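Local coordinates for geranyltranstransferase (Legionella pneumophila subsp. pneumophila, PDB 3LOM), which probably catalyses the magnesium-dependent, head-to-tail condensation of isoprenyl diphosphates into farnesyl diphosphate, and perhaps geranylgeranyl diphosphate, in isoprenoid biosynthesis, at residues 165-170 with 186-191; 230-235 with 264-269; 276-281 with 293-298. All coordinates share one frame; numbering follows the deposited sequence.

Interaction 1. Residues 165-170 with 186-191; sequences SLDLSE and LLKTGK
D167, near the C-terminal end of helix 160-169, faces K188 of helix 178-201, and the CA atoms of D167 and K188, 7.8 Å apart, are the nearest such pair across the two segments. Over residues 186-190 the second helix widens into a pi-type turn, marked by the bond from K191 N to L186 O (2.9 Å). The contact is sparse and rests on one pair of side chains at each of two levels. At the polar level, D167 has CG anti to its own nitrogen (chi1 -171°), and the carboxylate leans across the gap to an almost fully extended K188. The two chains meet at a slant, with OD1 of D167 3.8 Å from CD of K188. The same oxygen lies 4.0 Å from NZ of K188, a long salt bridge. A nearer polar partner for the ammonium group is OE1 of Q164, one turn before D167, which takes a hydrogen bond from it. At the apolar level the methyls CD1 of L166 and CD1 of L187 approach to 4.3 Å, and the second subunit adds A35 against L166 and P34 against L187, so this level adjoins the dimer interface. Q164 and D167 belong to the GQ-x-x-D signature of trans-prenyltransferases, and K188 with T189 form the lysine-threonine pair that in relatives lies beside the allylic diphosphate. By that likeness, the lysine probably borders the active-site cavity. The hydrogen bond to Q164, with D167 at longer range, would probably favour a position of the ammonium group near helix 160-169.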
ATOM      1  N   SER A 165     -11.268  -2.959  10.663  1.00 40.12           N
ATOM      2  CA  SER A 165     -12.633  -2.427  10.514  1.00 38.64           C
ATOM      3  C   SER A 165     -13.644  -3.149  11.406  1.00 33.63           C
ATOM      4  O   SER A 165     -14.449  -2.505  12.088  1.00 34.83           O
ATOM      5  CB  SER A 165     -13.078  -2.491   9.048  1.00 37.25           C
ATOM      6  OG  SER A 165     -14.438  -2.105   8.901  1.00 39.99           O
ATOM      7  N   LEU A 166     -13.575  -4.480  11.423  1.00 37.18           N
ATOM      8  CA  LEU A 166     -14.477  -5.281  12.257  1.00 43.48           C
ATOM      9  C   LEU A 166     -14.092  -5.217  13.731  1.00 45.63           C
ATOM     10  O   LEU A 166     -14.959  -5.319  14.602  1.00 43.21           O
ATOM     11  CB  LEU A 166     -14.550  -6.739  11.779  1.00 43.90           C
ATOM     12  CG  LEU A 166     -15.313  -7.022  10.481  1.00 37.12           C
ATOM     13  CD1 LEU A 166     -14.974  -8.401   9.956  1.00 39.56           C
ATOM     14  CD2 LEU A 166     -16.820  -6.871  10.653  1.00 30.15           C
ATOM     15  N   ASP A 167     -12.798  -5.038  14.006  1.00 45.70           N
ATOM     16  CA  ASP A 167     -12.321  -4.833  15.375  1.00 49.00           C
ATOM     17  C   ASP A 167     -12.919  -3.553  15.972  1.00 47.05           C
ATOM     18  O   ASP A 167     -13.274  -3.517  17.140  1.00 51.41           O
ATOM     19  CB  ASP A 167     -10.791  -4.776  15.409  1.00 52.27           C
ATOM     20  CG  ASP A 167     -10.225  -4.785  16.819  1.00 35.06           C
ATOM     21  OD1 ASP A 167      -9.652  -5.813  17.219  1.00 70.39           O
ATOM     22  OD2 ASP A 167     -10.332  -3.764  17.525  1.00 50.62           O
ATOM     23  N   LEU A 168     -13.026  -2.513  15.158  1.00 45.12           N
ATOM     24  CA  LEU A 168     -13.580  -1.251  15.614  1.00 45.14           C
ATOM     25  C   LEU A 168     -15.105  -1.263  15.705  1.00 43.77           C
ATOM     26  O   LEU A 168     -15.662  -0.816  16.704  1.00 47.33           O
ATOM     27  CB  LEU A 168     -13.102  -0.110  14.718  1.00 35.90           C
ATOM     28  CG  LEU A 168     -11.610   0.202  14.820  1.00 52.76           C
ATOM     29  CD1 LEU A 168     -11.239   1.215  13.766  1.00 48.01           C
ATOM     30  CD2 LEU A 168     -11.208   0.681  16.227  1.00 33.16           C
ATOM     31  N   SER A 169     -15.777  -1.778  14.677  1.00 46.78           N
ATOM     32  CA  SER A 169     -17.242  -1.737  14.631  1.00 46.02           C
ATOM     33  C   SER A 169     -17.941  -2.777  15.510  1.00 48.54           C
ATOM     34  O   SER A 169     -18.920  -2.449  16.186  1.00 50.32           O
ATOM     35  CB  SER A 169     -17.761  -1.801  13.189  1.00 38.61           C
ATOM     36  OG  SER A 169     -17.434  -3.035  12.572  1.00 41.66           O
ATOM     37  N   GLU A 170     -17.442  -4.016  15.516  1.00 53.42           N
ATOM     38  CA  GLU A 170     -18.145  -5.109  16.215  1.00 55.89           C
ATOM     39  C   GLU A 170     -17.807  -5.267  17.691  1.00 62.54           C
ATOM     40  O   GLU A 170     -18.692  -5.583  18.486  1.00 68.59           O
ATOM     41  CB  GLU A 170     -17.964  -6.463  15.512  1.00 45.70           C
ATOM     42  CG  GLU A 170     -18.297  -6.470  14.036  1.00 51.17           C
ATOM     43  CD  GLU A 170     -19.606  -5.772  13.718  1.00 68.87           C
ATOM     44  OE1 GLU A 170     -19.572  -4.760  12.981  1.00 60.98           O
ATOM     45  OE2 GLU A 170     -20.662  -6.228  14.207  1.00 72.79           O
ATOM     46  N   LEU A 186      -7.767 -13.127  13.662  1.00 48.53           N
ATOM     47  CA  LEU A 186      -7.087 -13.831  12.575  1.00 44.06           C
ATOM     48  C   LEU A 186      -6.938 -12.909  11.369  1.00 46.80           C
ATOM     49  O   LEU A 186      -5.896 -12.900  10.719  1.00 52.18           O
ATOM     50  CB  LEU A 186      -7.838 -15.116  12.181  1.00 49.14           C
ATOM     51  CG  LEU A 186      -7.430 -15.848  10.885  1.00 54.97           C
ATOM     52  CD1 LEU A 186      -5.962 -16.302  10.887  1.00 60.77           C
ATOM     53  CD2 LEU A 186      -8.350 -17.031  10.598  1.00 62.46           C
ATOM     54  N   LEU A 187      -7.972 -12.124  11.083  1.00 46.33           N
ATOM     55  CA  LEU A 187      -7.907 -11.206   9.953  1.00 50.55           C
ATOM     56  C   LEU A 187      -6.980 -10.025  10.249  1.00 48.35           C
ATOM     57  O   LEU A 187      -6.195  -9.639   9.392  1.00 43.29           O
ATOM     58  CB  LEU A 187      -9.302 -10.723   9.549  1.00 47.56           C
ATOM     59  CG  LEU A 187     -10.316 -11.752   9.053  1.00 48.66           C
ATOM     60  CD1 LEU A 187     -11.717 -11.176   9.176  1.00 43.10           C
ATOM     61  CD2 LEU A 187     -10.018 -12.209   7.631  1.00 34.93           C
ATOM     62  N   LYS A 188      -7.054  -9.493  11.470  1.00 48.58           N
ATOM     63  CA  LYS A 188      -6.284  -8.310  11.863  1.00 51.36           C
ATOM     64  C   LYS A 188      -4.784  -8.583  12.036  1.00 52.14           C
ATOM     65  O   LYS A 188      -3.956  -7.896  11.432  1.00 51.43           O
ATOM     66  CB  LYS A 188      -6.859  -7.669  13.133  1.00 47.77           C
ATOM     67  CG  LYS A 188      -6.063  -6.456  13.600  1.00 43.07           C
ATOM     68  CD  LYS A 188      -6.707  -5.739  14.761  1.00 41.36           C
ATOM     69  CE  LYS A 188      -5.720  -4.746  15.356  1.00 49.55           C
ATOM     70  NZ  LYS A 188      -6.374  -3.771  16.262  1.00 39.70           N
ATOM     71  N   THR A 189      -4.442  -9.581  12.846  1.00 49.16           N
ATOM     72  CA  THR A 189      -3.040  -9.893  13.115  1.00 41.81           C
ATOM     73  C   THR A 189      -2.592 -11.288  12.692  1.00 48.25           C
ATOM     74  O   THR A 189      -1.418 -11.483  12.343  1.00 50.88           O
ATOM     75  CB  THR A 189      -2.688  -9.682  14.592  1.00 45.66           C
ATOM     76  OG1 THR A 189      -3.739 -10.201  15.403  1.00 41.52           O
ATOM     77  CG2 THR A 189      -2.507  -8.199  14.896  1.00 40.36           C
ATOM     78  N   GLY A 190      -3.516 -12.248  12.718  1.00 42.10           N
ATOM     79  CA  GLY A 190      -3.194 -13.646  12.453  1.00 36.24           C
ATOM     80  C   GLY A 190      -2.531 -13.891  11.113  1.00 43.28           C
ATOM     81  O   GLY A 190      -1.501 -14.578  11.032  1.00 41.48           O
ATOM     82  N   LYS A 191      -3.117 -13.306  10.073  1.00 37.63           N
ATOM     83  CA  LYS A 191      -2.638 -13.441   8.691  1.00 49.17           C
ATOM     84  C   LYS A 191      -1.265 -12.811   8.445  1.00 55.99           C
ATOM     85  O   LYS A 191      -0.484 -13.330   7.638  1.00 60.74           O
ATOM     86  CB  LYS A 191      -3.647 -12.831   7.714  1.00 42.29           C
ATOM     87  CG  LYS A 191      -5.011 -13.502   7.721  1.00 50.60           C
ATOM     88  CD  LYS A 191      -5.317 -14.193   6.418  1.00 67.53           C
ATOM     89  CE  LYS A 191      -6.809 -14.440   6.303  1.00 58.68           C
ATOM     90  NZ  LYS A 191      -7.251 -14.372   4.886  1.00 75.36           N
TER

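Interaction 2. Residues 230-235 with 264-269; sequences DDYLDL and QQLEEE
The ring of Y232 and the carboxylate of E267 stand almost perpendicular, their planes 84° apart, and meet through the phenol oxygen without stacking. L266 comes to the ring at its edge, with CD2 near the ring plane, while CG of E267 approaches obliquely, 3.7 Å from CE1 of Y232. The ring of Y236 is a further aromatic neighbour. Y232 has CG anti to the backbone nitrogen (chi1 179°), which sends the ring out from helix 209-236 toward helix 263-279, where the CA atoms of Y232 and L266 are 7.1 Å apart. L266 packs at the root of the ring, placing CD2 3.7 Å from CB of Y232 and CG 3.9 Å from CD1 of Y232. From the next residue, the E267 chain, extended beyond CG, reaches the far end of the ring, where OH of Y232 donates a hydrogen bond to OE2 of E267 (2.8 Å). The hydroxyl meets that oxygen on its anti side and 25° out of the carboxylate plane. S302 and S305, from the C-terminal part of the chain, also touch Y232. D230, D231 and D234 surround the tyrosine in sequence as the second aspartate-rich motif, DDxxD, whose aspartates take part in magnesium binding in this family. The tyrosine points instead into the helix packing and ties the motif's helix to its neighbour. OE1 of E267 lies close to a carboxylate oxygen of E306, so the phenol's donation to OE2 probably offsets part of the crowding of negative charge there.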
ATOM      1  N   ASP A 230      -2.272 -10.562  25.393  1.00 64.59           N
ATOM      2  CA  ASP A 230      -2.567  -9.125  25.444  1.00 63.63           C
ATOM      3  C   ASP A 230      -3.846  -8.818  26.214  1.00 65.73           C
ATOM      4  O   ASP A 230      -3.868  -7.899  27.027  1.00 67.52           O
ATOM      5  CB  ASP A 230      -2.625  -8.524  24.033  1.00 58.52           C
ATOM      6  CG  ASP A 230      -1.257  -8.468  23.366  1.00 61.23           C
ATOM      7  OD1 ASP A 230      -1.193  -8.182  22.149  1.00 53.92           O
ATOM      8  OD2 ASP A 230      -0.246  -8.720  24.055  1.00 60.20           O
ATOM      9  N   ASP A 231      -4.892  -9.608  25.975  1.00 72.04           N
ATOM     10  CA  ASP A 231      -6.157  -9.481  26.708  1.00 70.87           C
ATOM     11  C   ASP A 231      -6.017  -9.901  28.172  1.00 72.10           C
ATOM     12  O   ASP A 231      -6.641  -9.308  29.056  1.00 71.47           O
ATOM     13  CB  ASP A 231      -7.263 -10.287  26.019  1.00 68.50           C
ATOM     14  CG  ASP A 231      -7.632  -9.731  24.647  1.00 72.09           C
ATOM     15  OD1 ASP A 231      -7.135  -8.646  24.267  1.00 76.17           O
ATOM     16  OD2 ASP A 231      -8.434 -10.381  23.945  1.00 63.99           O
ATOM     17  N   TYR A 232      -5.181 -10.912  28.413  1.00 76.74           N
ATOM     18  CA  TYR A 232      -4.875 -11.399  29.759  1.00 79.39           C
ATOM     19  C   TYR A 232      -4.093 -10.369  30.568  1.00 81.17           C
ATOM     20  O   TYR A 232      -4.350 -10.187  31.758  1.00 83.42           O
ATOM     21  CB  TYR A 232      -4.088 -12.715  29.685  1.00 79.08           C
ATOM     22  CG  TYR A 232      -3.683 -13.301  31.024  1.00 86.70           C
ATOM     23  CD1 TYR A 232      -4.627 -13.883  31.871  1.00 88.59           C
ATOM     24  CD2 TYR A 232      -2.348 -13.291  31.435  1.00 85.71           C
ATOM     25  CE1 TYR A 232      -4.255 -14.424  33.100  1.00 92.54           C
ATOM     26  CE2 TYR A 232      -1.967 -13.831  32.659  1.00 86.65           C
ATOM     27  CZ  TYR A 232      -2.923 -14.396  33.484  1.00 92.48           C
ATOM     28  OH  TYR A 232      -2.545 -14.931  34.693  1.00 90.00           O
ATOM     29  N   LEU A 233      -3.144  -9.708  29.908  1.00 84.92           N
ATOM     30  CA  LEU A 233      -2.273  -8.723  30.547  1.00 87.58           C
ATOM     31  C   LEU A 233      -3.042  -7.487  31.012  1.00 91.77           C
ATOM     32  O   LEU A 233      -3.224  -7.303  32.215  1.00 94.08           O
ATOM     33  CB  LEU A 233      -1.109  -8.338  29.619  1.00 87.97           C
ATOM     34  CG  LEU A 233       0.265  -9.021  29.736  1.00 91.28           C
ATOM     35  CD1 LEU A 233       0.210 -10.512  30.072  1.00 92.48           C
ATOM     36  CD2 LEU A 233       1.075  -8.787  28.461  1.00101.29           C
ATOM     37  N   ASP A 234      -3.540  -6.680  30.071  1.00 93.33           N
ATOM     38  CA  ASP A 234      -4.191  -5.404  30.416  1.00 93.50           C
ATOM     39  C   ASP A 234      -5.565  -5.489  31.111  1.00 93.67           C
ATOM     40  O   ASP A 234      -6.266  -4.480  31.228  1.00 96.76           O
ATOM     41  CB  ASP A 234      -4.202  -4.416  29.227  1.00 94.21           C
ATOM     42  CG  ASP A 234      -4.910  -4.959  27.991  1.00 87.25           C
ATOM     43  OD1 ASP A 234      -6.104  -5.320  28.068  1.00 81.66           O
ATOM     44  OD2 ASP A 234      -4.268  -4.987  26.921  1.00 80.09           O
ATOM     45  N   LEU A 235      -5.940  -6.679  31.573  1.00 92.82           N
ATOM     46  CA  LEU A 235      -7.035  -6.807  32.532  1.00 96.89           C
ATOM     47  C   LEU A 235      -6.495  -7.154  33.920  1.00100.28           C
ATOM     48  O   LEU A 235      -6.866  -6.517  34.908  1.00100.46           O
ATOM     49  CB  LEU A 235      -8.090  -7.827  32.078  1.00 94.69           C
ATOM     50  CG  LEU A 235      -9.446  -7.758  32.809  1.00 94.89           C
ATOM     51  CD1 LEU A 235     -10.608  -7.878  31.846  1.00102.50           C
ATOM     52  CD2 LEU A 235      -9.586  -8.795  33.921  1.00 76.48           C
ATOM     53  N   GLN A 264      -8.546 -18.478  35.056  1.00 84.59           N
ATOM     54  CA  GLN A 264      -7.952 -19.818  35.016  1.00 85.81           C
ATOM     55  C   GLN A 264      -8.094 -20.452  33.638  1.00 84.44           C
ATOM     56  O   GLN A 264      -7.184 -21.143  33.171  1.00 86.48           O
ATOM     57  CB  GLN A 264      -8.571 -20.745  36.080  1.00 86.88           C
ATOM     58  CG  GLN A 264      -9.529 -20.098  37.102  1.00 93.50           C
ATOM     59  CD  GLN A 264      -8.879 -19.091  38.058  1.00102.90           C
ATOM     60  OE1 GLN A 264      -9.549 -18.178  38.547  1.00106.43           O
ATOM     61  NE2 GLN A 264      -7.580 -19.249  38.320  1.00106.11           N
ATOM     62  N   GLN A 265      -9.243 -20.212  33.005  1.00 83.84           N
ATOM     63  CA  GLN A 265      -9.522 -20.698  31.652  1.00 84.19           C
ATOM     64  C   GLN A 265      -8.579 -20.070  30.640  1.00 81.23           C
ATOM     65  O   GLN A 265      -8.039 -20.767  29.775  1.00 81.57           O
ATOM     66  CB  GLN A 265     -10.962 -20.384  31.245  1.00 85.15           C
ATOM     67  CG  GLN A 265     -12.019 -21.269  31.877  1.00 91.91           C
ATOM     68  CD  GLN A 265     -13.416 -20.785  31.564  1.00 92.60           C
ATOM     69  OE1 GLN A 265     -13.858 -19.757  32.077  1.00 96.79           O
ATOM     70  NE2 GLN A 265     -14.119 -21.520  30.710  1.00 86.05           N
ATOM     71  N   LEU A 266      -8.393 -18.755  30.755  1.00 72.90           N
ATOM     72  CA  LEU A 266      -7.513 -18.022  29.858  1.00 77.20           C
ATOM     73  C   LEU A 266      -6.079 -18.498  30.026  1.00 78.28           C
ATOM     74  O   LEU A 266      -5.416 -18.780  29.032  1.00 77.82           O
ATOM     75  CB  LEU A 266      -7.627 -16.507  30.069  1.00 76.45           C
ATOM     76  CG  LEU A 266      -6.894 -15.543  29.122  1.00 76.25           C
ATOM     77  CD1 LEU A 266      -6.895 -15.981  27.652  1.00 49.32           C
ATOM     78  CD2 LEU A 266      -7.504 -14.168  29.255  1.00 69.94           C
ATOM     79  N   GLU A 267      -5.639 -18.618  31.282  1.00 79.15           N
ATOM     80  CA  GLU A 267      -4.312 -19.140  31.635  1.00 77.57           C
ATOM     81  C   GLU A 267      -4.008 -20.485  30.986  1.00 78.72           C
ATOM     82  O   GLU A 267      -2.903 -20.697  30.481  1.00 77.52           O
ATOM     83  CB  GLU A 267      -4.176 -19.274  33.152  1.00 79.30           C
ATOM     84  CG  GLU A 267      -3.726 -18.006  33.860  1.00 77.30           C
ATOM     85  CD  GLU A 267      -3.974 -18.044  35.362  1.00 83.75           C
ATOM     86  OE1 GLU A 267      -4.103 -19.153  35.929  1.00 81.09           O
ATOM     87  OE2 GLU A 267      -4.041 -16.957  35.976  1.00 77.95           O
ATOM     88  N   GLU A 268      -4.993 -21.383  30.993  1.00 74.45           N
ATOM     89  CA  GLU A 268      -4.832 -22.686  30.360  1.00 70.27           C
ATOM     90  C   GLU A 268      -4.872 -22.584  28.839  1.00 66.56           C
ATOM     91  O   GLU A 268      -4.105 -23.267  28.164  1.00 68.18           O
ATOM     92  CB  GLU A 268      -5.861 -23.694  30.882  1.00 75.29           C
ATOM     93  CG  GLU A 268      -5.573 -25.156  30.504  1.00 77.31           C
ATOM     94  CD  GLU A 268      -4.303 -25.714  31.142  1.00 81.07           C
ATOM     95  OE1 GLU A 268      -3.936 -25.276  32.252  1.00 79.12           O
ATOM     96  OE2 GLU A 268      -3.670 -26.600  30.531  1.00 86.00           O
ATOM     97  N   GLU A 269      -5.741 -21.721  28.309  1.00 62.58           N
ATOM     98  CA  GLU A 269      -5.775 -21.440  26.867  1.00 59.92           C
ATOM     99  C   GLU A 269      -4.415 -20.950  26.364  1.00 59.65           C
ATOM    100  O   GLU A 269      -3.935 -21.432  25.334  1.00 58.32           O
ATOM    101  CB  GLU A 269      -6.879 -20.436  26.513  1.00 58.13           C
ATOM    102  CG  GLU A 269      -8.276 -21.037  26.402  1.00 48.31           C
ATOM    103  CD  GLU A 269      -8.627 -21.527  24.998  1.00 76.11           C
ATOM    104  OE1 GLU A 269      -7.799 -21.402  24.071  1.00 77.15           O
ATOM    105  OE2 GLU A 269      -9.747 -22.048  24.817  1.00 78.84           O
TER

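Interaction 3. Residues 276-281 with 293-298; sequences IAMDSL and ELTKQL
M278 sets CG beside its backbone nitrogen (chi1 -68°) and bends at chi2 (-67°), which carries its sulfur and terminal methyl from helix 263-279 over to T295 and K296 of helix 289-303, although the side chain does not set out directly at them. On the other side T295 turns its methyl CG2 to the methionine, with OG1 held beside its own nitrogen (chi1 -49°). SD of M278 rests 3.9 Å from CG2 of T295, and the two side chains run alongside one another, pointing opposite ways. Beyond the sulfur, CE of M278 sits 3.7 Å from the backbone N of K296 and 3.8 Å from CD of K296, whose bent chain lies roughly square to the methionine. The lysine's hydrocarbon part thus borders the contact on its solvent side. The hydroxyl of T295 is engaged by Y218 OH and by the L291 carbonyl oxygen; across the segments the side chains meet through carbon and sulfur surfaces. Helix 209-236 lies alongside both segments, with Y218 touching A277 and L281 and F226 touching L298. Helix 5-28, through I13, and helix 53-64, through I53, I56 and L60, pack against other sides of segment 293-298.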
ATOM      1  N   ILE A 276       1.117 -26.503  21.978  1.00 69.01           N
ATOM      2  CA  ILE A 276       0.900 -26.945  20.598  1.00 64.40           C
ATOM      3  C   ILE A 276       1.945 -26.301  19.682  1.00 67.06           C
ATOM      4  O   ILE A 276       2.490 -26.963  18.788  1.00 65.85           O
ATOM      5  CB  ILE A 276      -0.568 -26.657  20.110  1.00 64.92           C
ATOM      6  CG1 ILE A 276      -1.616 -27.391  20.968  1.00 70.86           C
ATOM      7  CG2 ILE A 276      -0.763 -27.005  18.628  1.00 59.30           C
ATOM      8  CD1 ILE A 276      -1.442 -28.913  21.092  1.00 96.26           C
ATOM      9  N   ALA A 277       2.238 -25.023  19.933  1.00 68.96           N
ATOM     10  CA  ALA A 277       3.266 -24.291  19.185  1.00 68.38           C
ATOM     11  C   ALA A 277       4.671 -24.893  19.363  1.00 65.03           C
ATOM     12  O   ALA A 277       5.385 -25.088  18.373  1.00 58.75           O
ATOM     13  CB  ALA A 277       3.249 -22.808  19.550  1.00 67.92           C
ATOM     14  N   MET A 278       5.039 -25.200  20.615  1.00 62.73           N
ATOM     15  CA  MET A 278       6.302 -25.884  20.957  1.00 65.14           C
ATOM     16  C   MET A 278       6.477 -27.208  20.213  1.00 66.96           C
ATOM     17  O   MET A 278       7.510 -27.450  19.582  1.00 70.53           O
ATOM     18  CB  MET A 278       6.370 -26.174  22.460  1.00 63.38           C
ATOM     19  CG  MET A 278       6.493 -24.969  23.358  1.00 66.94           C
ATOM     20  SD  MET A 278       8.054 -24.107  23.185  1.00 70.47           S
ATOM     21  CE  MET A 278       7.989 -23.131  24.678  1.00 63.05           C
ATOM     22  N   ASP A 279       5.443 -28.045  20.285  1.00 71.03           N
ATOM     23  CA  ASP A 279       5.447 -29.401  19.732  1.00 67.74           C
ATOM     24  C   ASP A 279       5.478 -29.462  18.208  1.00 70.43           C
ATOM     25  O   ASP A 279       5.794 -30.505  17.629  1.00 76.94           O
ATOM     26  CB  ASP A 279       4.233 -30.179  20.252  1.00 66.44           C
ATOM     27  CG  ASP A 279       4.371 -30.584  21.715  1.00 76.37           C
ATOM     28  OD1 ASP A 279       4.973 -29.830  22.514  1.00 66.10           O
ATOM     29  OD2 ASP A 279       3.866 -31.670  22.066  1.00 97.77           O
ATOM     30  N   SER A 280       5.156 -28.341  17.568  1.00 67.66           N
ATOM     31  CA  SER A 280       5.096 -28.246  16.109  1.00 69.76           C
ATOM     32  C   SER A 280       6.478 -28.215  15.448  1.00 68.73           C
ATOM     33  O   SER A 280       6.603 -28.464  14.246  1.00 69.08           O
ATOM     34  CB  SER A 280       4.296 -27.001  15.707  1.00 76.64           C
ATOM     35  OG  SER A 280       4.005 -26.996  14.322  1.00 81.93           O
ATOM     36  N   LEU A 281       7.507 -27.919  16.240  1.00 69.57           N
ATOM     37  CA  LEU A 281       8.859 -27.706  15.723  1.00 73.37           C
ATOM     38  C   LEU A 281       9.784 -28.896  15.975  1.00 76.96           C
ATOM     39  O   LEU A 281      10.974 -28.850  15.645  1.00 72.46           O
ATOM     40  CB  LEU A 281       9.462 -26.443  16.345  1.00 69.40           C
ATOM     41  CG  LEU A 281       8.547 -25.221  16.438  1.00 60.51           C
ATOM     42  CD1 LEU A 281       8.904 -24.399  17.661  1.00 47.49           C
ATOM     43  CD2 LEU A 281       8.574 -24.385  15.153  1.00 41.96           C
ATOM     44  N   GLU A 293      13.401 -21.353  22.408  1.00 80.93           N
ATOM     45  CA  GLU A 293      13.791 -20.463  23.505  1.00 79.79           C
ATOM     46  C   GLU A 293      13.074 -19.114  23.404  1.00 73.97           C
ATOM     47  O   GLU A 293      12.653 -18.559  24.420  1.00 72.32           O
ATOM     48  CB  GLU A 293      15.314 -20.273  23.542  1.00 81.98           C
ATOM     49  CG  GLU A 293      15.901 -20.083  24.948  1.00 83.40           C
ATOM     50  CD  GLU A 293      15.691 -18.681  25.515  1.00 97.76           C
ATOM     51  OE1 GLU A 293      15.880 -17.694  24.769  1.00 95.26           O
ATOM     52  OE2 GLU A 293      15.339 -18.569  26.712  1.00 91.80           O
ATOM     53  N   LEU A 294      12.929 -18.602  22.180  1.00 70.26           N
ATOM     54  CA  LEU A 294      12.153 -17.383  21.942  1.00 66.66           C
ATOM     55  C   LEU A 294      10.679 -17.573  22.308  1.00 67.86           C
ATOM     56  O   LEU A 294      10.077 -16.706  22.947  1.00 62.81           O
ATOM     57  CB  LEU A 294      12.285 -16.910  20.488  1.00 65.26           C
ATOM     58  CG  LEU A 294      11.469 -15.658  20.136  1.00 58.64           C
ATOM     59  CD1 LEU A 294      12.023 -14.419  20.826  1.00 56.73           C
ATOM     60  CD2 LEU A 294      11.361 -15.452  18.632  1.00 61.78           C
ATOM     61  N   THR A 295      10.121 -18.718  21.908  1.00 65.07           N
ATOM     62  CA  THR A 295       8.742 -19.092  22.218  1.00 63.42           C
ATOM     63  C   THR A 295       8.529 -19.154  23.728  1.00 68.86           C
ATOM     64  O   THR A 295       7.526 -18.650  24.241  1.00 68.39           O
ATOM     65  CB  THR A 295       8.377 -20.446  21.575  1.00 63.41           C
ATOM     66  OG1 THR A 295       8.763 -20.440  20.193  1.00 52.07           O
ATOM     67  CG2 THR A 295       6.884 -20.721  21.678  1.00 57.60           C
ATOM     68  N   LYS A 296       9.495 -19.741  24.431  1.00 73.27           N
ATOM     69  CA  LYS A 296       9.450 -19.822  25.886  1.00 76.71           C
ATOM     70  C   LYS A 296       9.615 -18.453  26.545  1.00 77.12           C
ATOM     71  O   LYS A 296       9.067 -18.220  27.622  1.00 76.35           O
ATOM     72  CB  LYS A 296      10.485 -20.820  26.409  1.00 80.17           C
ATOM     73  CG  LYS A 296      10.076 -21.479  27.714  1.00 93.21           C
ATOM     74  CD  LYS A 296      10.320 -22.979  27.682  1.00101.94           C
ATOM     75  CE  LYS A 296       9.444 -23.686  28.706  1.00107.87           C
ATOM     76  NZ  LYS A 296       9.420 -25.159  28.504  1.00110.15           N
ATOM     77  N   GLN A 297      10.356 -17.555  25.894  1.00 79.16           N
ATOM     78  CA  GLN A 297      10.457 -16.160  26.339  1.00 83.16           C
ATOM     79  C   GLN A 297       9.127 -15.429  26.153  1.00 79.26           C
ATOM     80  O   GLN A 297       8.698 -14.671  27.028  1.00 77.18           O
ATOM     81  CB  GLN A 297      11.571 -15.413  25.594  1.00 87.77           C
ATOM     82  CG  GLN A 297      12.979 -15.631  26.137  1.00101.96           C
ATOM     83  CD  GLN A 297      14.035 -14.804  25.409  1.00113.73           C
ATOM     84  OE1 GLN A 297      13.721 -13.991  24.534  1.00114.85           O
ATOM     85  NE2 GLN A 297      15.295 -15.010  25.772  1.00113.96           N
ATOM     86  N   LEU A 298       8.481 -15.668  25.012  1.00 74.46           N
ATOM     87  CA  LEU A 298       7.179 -15.075  24.702  1.00 70.59           C
ATOM     88  C   LEU A 298       6.067 -15.622  25.590  1.00 67.11           C
ATOM     89  O   LEU A 298       5.115 -14.911  25.895  1.00 64.34           O
ATOM     90  CB  LEU A 298       6.829 -15.285  23.227  1.00 69.77           C
ATOM     91  CG  LEU A 298       7.643 -14.502  22.195  1.00 60.25           C
ATOM     92  CD1 LEU A 298       7.679 -15.255  20.876  1.00 49.41           C
ATOM     93  CD2 LEU A 298       7.087 -13.099  22.003  1.00 51.44           C
TER

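The three contacts follow one another along the chain, each closing before the next opens, in a mainly helical fold of the FPP/GGPP synthase family. Interaction 1 joins helices 160-169 and 178-201, both bearing family signature motifs, and is the one that also meets the second subunit. Its centre lies about 19 Å from that of interaction 2 and about 25 Å from that of interaction 3. Interactions 2 and 3, with centres about 18 Å apart, share helix 263-279: near its start it packs on helix 209-236, which carries the second aspartate-rich motif, and near its end on the C-terminal helix 289-303. None of the three touches another.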